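Local atomic coordinates of uronate isomerase (Caulobacter crescentus, PDB entry 2Q01), a protein that catalyses the isomerisation of D-glucuronate to D-fructuronate and of D-galacturonate to D-tagaturonate in the breakdown of uronic acids. Residues B[398-403]-B[434-439]. Sequence-based numbering, arbitrary orientation.
Sequences RFREQV and RVDSAF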
ATOM      1  N   ARG B 398       2.882  10.437   1.978  1.00 37.21           N
ATOM      2  CA  ARG B 398       3.102   8.999   1.774  1.00 24.68           C
ATOM      3  C   ARG B 398       4.377   8.732   0.977  1.00 35.33           C
ATOM      4  O   ARG B 398       5.145   7.836   1.324  1.00 34.89           O
ATOM      5  CB  ARG B 398       1.900   8.343   1.103  1.00 36.07           C
ATOM      6  CG  ARG B 398       0.773   8.001   2.064  1.00 38.58           C
ATOM      7  CD  ARG B 398      -0.203   7.020   1.454  1.00 46.50           C
ATOM      8  NE  ARG B 398      -0.922   7.578   0.309  1.00 36.89           N
ATOM      9  CZ  ARG B 398      -2.087   8.217   0.385  1.00 41.63           C
ATOM     10  NH1 ARG B 398      -2.664   8.681  -0.720  1.00 28.48           N
ATOM     11  NH2 ARG B 398      -2.676   8.400   1.562  1.00 34.90           N
ATOM     12  N   PHE B 399       4.601   9.529  -0.067  1.00 28.52           N
ATOM     13  CA  PHE B 399       5.850   9.513  -0.801  1.00 33.94           C
ATOM     14  C   PHE B 399       7.035   9.673   0.154  1.00 40.92           C
ATOM     15  O   PHE B 399       7.878   8.787   0.221  1.00 47.38           O
ATOM     16  CB  PHE B 399       5.851  10.590  -1.891  1.00 34.00           C
ATOM     17  CG  PHE B 399       7.141  10.675  -2.665  1.00 34.59           C
ATOM     18  CD1 PHE B 399       8.071  11.674  -2.391  1.00 46.20           C
ATOM     19  CD2 PHE B 399       7.428   9.758  -3.665  1.00 35.07           C
ATOM     20  CE1 PHE B 399       9.267  11.752  -3.101  1.00 37.74           C
ATOM     21  CE2 PHE B 399       8.623   9.833  -4.384  1.00 20.29           C
ATOM     22  CZ  PHE B 399       9.541  10.826  -4.099  1.00 32.28           C
ATOM     23  N   ARG B 400       7.067  10.770   0.916  1.00 40.17           N
ATOM     24  CA  ARG B 400       8.146  11.033   1.886  1.00 42.36           C
ATOM     25  C   ARG B 400       8.308   9.940   2.946  1.00 37.20           C
ATOM     26  O   ARG B 400       9.430   9.596   3.310  1.00 45.00           O
ATOM     27  CB  ARG B 400       7.974  12.398   2.575  1.00 39.60           C
ATOM     28  CG  ARG B 400       8.234  13.623   1.690  1.00 41.20           C
ATOM     29  CD  ARG B 400       9.679  13.702   1.176  1.00 45.22           C
ATOM     30  NE  ARG B 400       9.837  14.783   0.198  1.00 48.82           N
ATOM     31  CZ  ARG B 400      10.805  14.856  -0.717  1.00 44.26           C
ATOM     32  NH1 ARG B 400      10.840  15.886  -1.555  1.00 47.50           N
ATOM     33  NH2 ARG B 400      11.735  13.908  -0.807  1.00 51.27           N
ATOM     34  N   GLU B 401       7.191   9.397   3.425  1.00 39.06           N
ATOM     35  CA  GLU B 401       7.203   8.299   4.399  1.00 35.33           C
ATOM     36  C   GLU B 401       7.698   6.961   3.836  1.00 36.88           C
ATOM     37  O   GLU B 401       8.231   6.136   4.577  1.00 50.15           O
ATOM     38  CB  GLU B 401       5.816   8.104   5.003  1.00 41.28           C
ATOM     39  CG  GLU B 401       5.408   9.164   6.016  1.00 54.56           C
ATOM     40  CD  GLU B 401       3.967   9.013   6.484  1.00 73.80           C
ATOM     41  OE1 GLU B 401       3.275   8.073   6.030  1.00 68.54           O
ATOM     42  OE2 GLU B 401       3.525   9.839   7.311  1.00 87.37           O
ATOM     43  N   GLN B 402       7.523   6.746   2.536  1.00 34.99           N
ATOM     44  CA  GLN B 402       7.822   5.438   1.931  1.00 39.48           C
ATOM     45  C   GLN B 402       9.133   5.366   1.138  1.00 36.72           C
ATOM     46  O   GLN B 402       9.672   4.284   0.930  1.00 37.24           O
ATOM     47  CB  GLN B 402       6.636   4.952   1.093  1.00 34.37           C
ATOM     48  CG  GLN B 402       5.530   4.336   1.953  1.00 43.08           C
ATOM     49  CD  GLN B 402       4.181   4.258   1.271  1.00 50.38           C
ATOM     50  OE1 GLN B 402       3.153   4.170   1.940  1.00 57.09           O
ATOM     51  NE2 GLN B 402       4.171   4.290  -0.058  1.00 61.66           N
ATOM     52  N   VAL B 403       9.649   6.522   0.746  1.00 32.03           N
ATOM     53  CA  VAL B 403      10.781   6.628  -0.166  1.00 40.36           C
ATOM     54  C   VAL B 403      12.097   7.011   0.532  1.00 41.20           C
ATOM     55  O   VAL B 403      13.174   6.550   0.134  1.00 41.29           O
ATOM     56  CB  VAL B 403      10.408   7.613  -1.316  1.00 33.15           C
ATOM     57  CG1 VAL B 403      11.585   8.453  -1.799  1.00 43.69           C
ATOM     58  CG2 VAL B 403       9.741   6.864  -2.444  1.00 33.62           C
ATOM     59  N   ARG B 434       4.820  23.324   2.466  1.00 29.64           N
ATOM     60  CA  ARG B 434       4.239  23.084   3.792  1.00 30.20           C
ATOM     61  C   ARG B 434       4.285  21.628   4.208  1.00 35.43           C
ATOM     62  O   ARG B 434       4.559  21.329   5.372  1.00 42.69           O
ATOM     63  CB  ARG B 434       2.792  23.570   3.846  1.00 30.45           C
ATOM     64  CG  ARG B 434       2.670  25.063   3.740  1.00 23.87           C
ATOM     65  CD  ARG B 434       1.239  25.535   3.770  1.00 24.82           C
ATOM     66  NE  ARG B 434       1.228  26.991   3.805  1.00 46.27           N
ATOM     67  CZ  ARG B 434       1.093  27.713   4.911  1.00 33.75           C
ATOM     68  NH1 ARG B 434       1.121  29.030   4.835  1.00 28.67           N
ATOM     69  NH2 ARG B 434       0.913  27.119   6.084  1.00 25.84           N
ATOM     70  N   VAL B 435       4.000  20.731   3.262  1.00 42.73           N
ATOM     71  CA  VAL B 435       4.016  19.283   3.510  1.00 34.16           C
ATOM     72  C   VAL B 435       5.440  18.782   3.767  1.00 34.69           C
ATOM     73  O   VAL B 435       5.662  17.990   4.691  1.00 44.64           O
ATOM     74  CB  VAL B 435       3.327  18.491   2.370  1.00 39.36           C
ATOM     75  CG1 VAL B 435       3.546  16.986   2.520  1.00 35.30           C
ATOM     76  CG2 VAL B 435       1.846  18.791   2.351  1.00 25.49           C
ATOM     77  N   ASP B 436       6.394  19.266   2.972  1.00 28.60           N
ATOM     78  CA  ASP B 436       7.818  18.990   3.199  1.00 37.28           C
ATOM     79  C   ASP B 436       8.286  19.533   4.548  1.00 35.85           C
ATOM     80  O   ASP B 436       9.082  18.883   5.234  1.00 42.00           O
ATOM     81  CB  ASP B 436       8.690  19.577   2.083  1.00 43.65           C
ATOM     82  CG  ASP B 436       8.600  18.789   0.777  1.00 73.99           C
ATOM     83  OD1 ASP B 436       9.260  19.208  -0.201  1.00 87.87           O
ATOM     84  OD2 ASP B 436       7.881  17.764   0.716  1.00 89.00           O
ATOM     85  N   SER B 437       7.793  20.718   4.916  1.00 32.41           N
ATOM     86  CA  SER B 437       8.072  21.303   6.228  1.00 30.60           C
ATOM     87  C   SER B 437       7.492  20.462   7.354  1.00 33.75           C
ATOM     88  O   SER B 437       8.165  20.242   8.354  1.00 46.16           O
ATOM     89  CB  SER B 437       7.544  22.729   6.322  1.00 24.90           C
ATOM     90  OG  SER B 437       8.268  23.572   5.453  1.00 38.28           O
ATOM     91  N   ALA B 438       6.258  19.989   7.175  1.00 28.84           N
ATOM     92  CA  ALA B 438       5.587  19.115   8.142  1.00 29.08           C
ATOM     93  C   ALA B 438       6.310  17.786   8.356  1.00 32.82           C
ATOM     94  O   ALA B 438       6.424  17.310   9.489  1.00 41.63           O
ATOM     95  CB  ALA B 438       4.157  18.865   7.711  1.00 28.70           C
ATOM     96  N   PHE B 439       6.796  17.195   7.265  1.00 37.00           N
ATOM     97  CA  PHE B 439       7.479  15.907   7.325  1.00 29.92           C
ATOM     98  C   PHE B 439       8.827  16.000   8.029  1.00 27.90           C
ATOM     99  O   PHE B 439       9.132  15.185   8.900  1.00 33.04           O
ATOM    100  CB  PHE B 439       7.646  15.305   5.922  1.00 37.19           C
ATOM    101  CG  PHE B 439       8.465  14.047   5.904  1.00 25.24           C
ATOM    102  CD1 PHE B 439       7.945  12.856   6.415  1.00 28.72           C
ATOM    103  CD2 PHE B 439       9.761  14.051   5.385  1.00 30.41           C
ATOM    104  CE1 PHE B 439       8.703  11.683   6.411  1.00 25.13           C
ATOM    105  CE2 PHE B 439      10.526  12.884   5.374  1.00 20.05           C
ATOM    106  CZ  PHE B 439       9.997  11.699   5.892  1.00 23.75           C
TER
HETATM  107  O   HOH W   1       9.569  18.714  -2.932  1.00 56.45           O
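F439 lays one face of its ring over the root of the R400 side chain, and this CH-pi contact shows how an aromatic ring can fill the space between two helices whose axes are well separated. R400 CB stands 3.6 Å from the centroid of the F439 ring and only 6° off its normal, so the methylene sits almost over the ring centre. A chi1 of 174°, which sets CG opposite the backbone N, carries the F439 ring across to the neighbouring helix. Its far end reaches the backbone there: F439 CZ lies 3.4 Å from R400 O. That carbonyl also accepts a hydrogen bond from T404 OG1.

Beyond CB, the arginine bends at chi2 and its NE turns toward D436, while NH2 makes a weak hydrogen bond to T412 OG1. R400 NE and D436 OD2 form a long salt bridge of 3.6 Å, with the carboxylate oxygen at the guanidinium edge and the two planes 70° apart. A water reinforces this loose pairing, donating to D436 OD1 at 2.8 Å and accepting weakly from R400 NH1.

The helices joined, 393-407 and 425-445, follow the last strand of the parallel sheet 249-252, 305-308, 357-359 and 381-383, in an enzyme of the TIM-barrel clan and the metallo-dependent hydrolase superfamily. The axes of their short segments run 10.6 Å apart at closest approach, a separation spanned here by long side chains.

Were F439 an alanine, the R400 methylene would probably lose its aromatic cover and a gap would be likely to open between the helices, also felt by M397 and F409, which also touch the F439 side chain. E401 CG also comes within 4.2 Å of F439 CE1, while the E401 carboxylate turns to a salt bridge with R442.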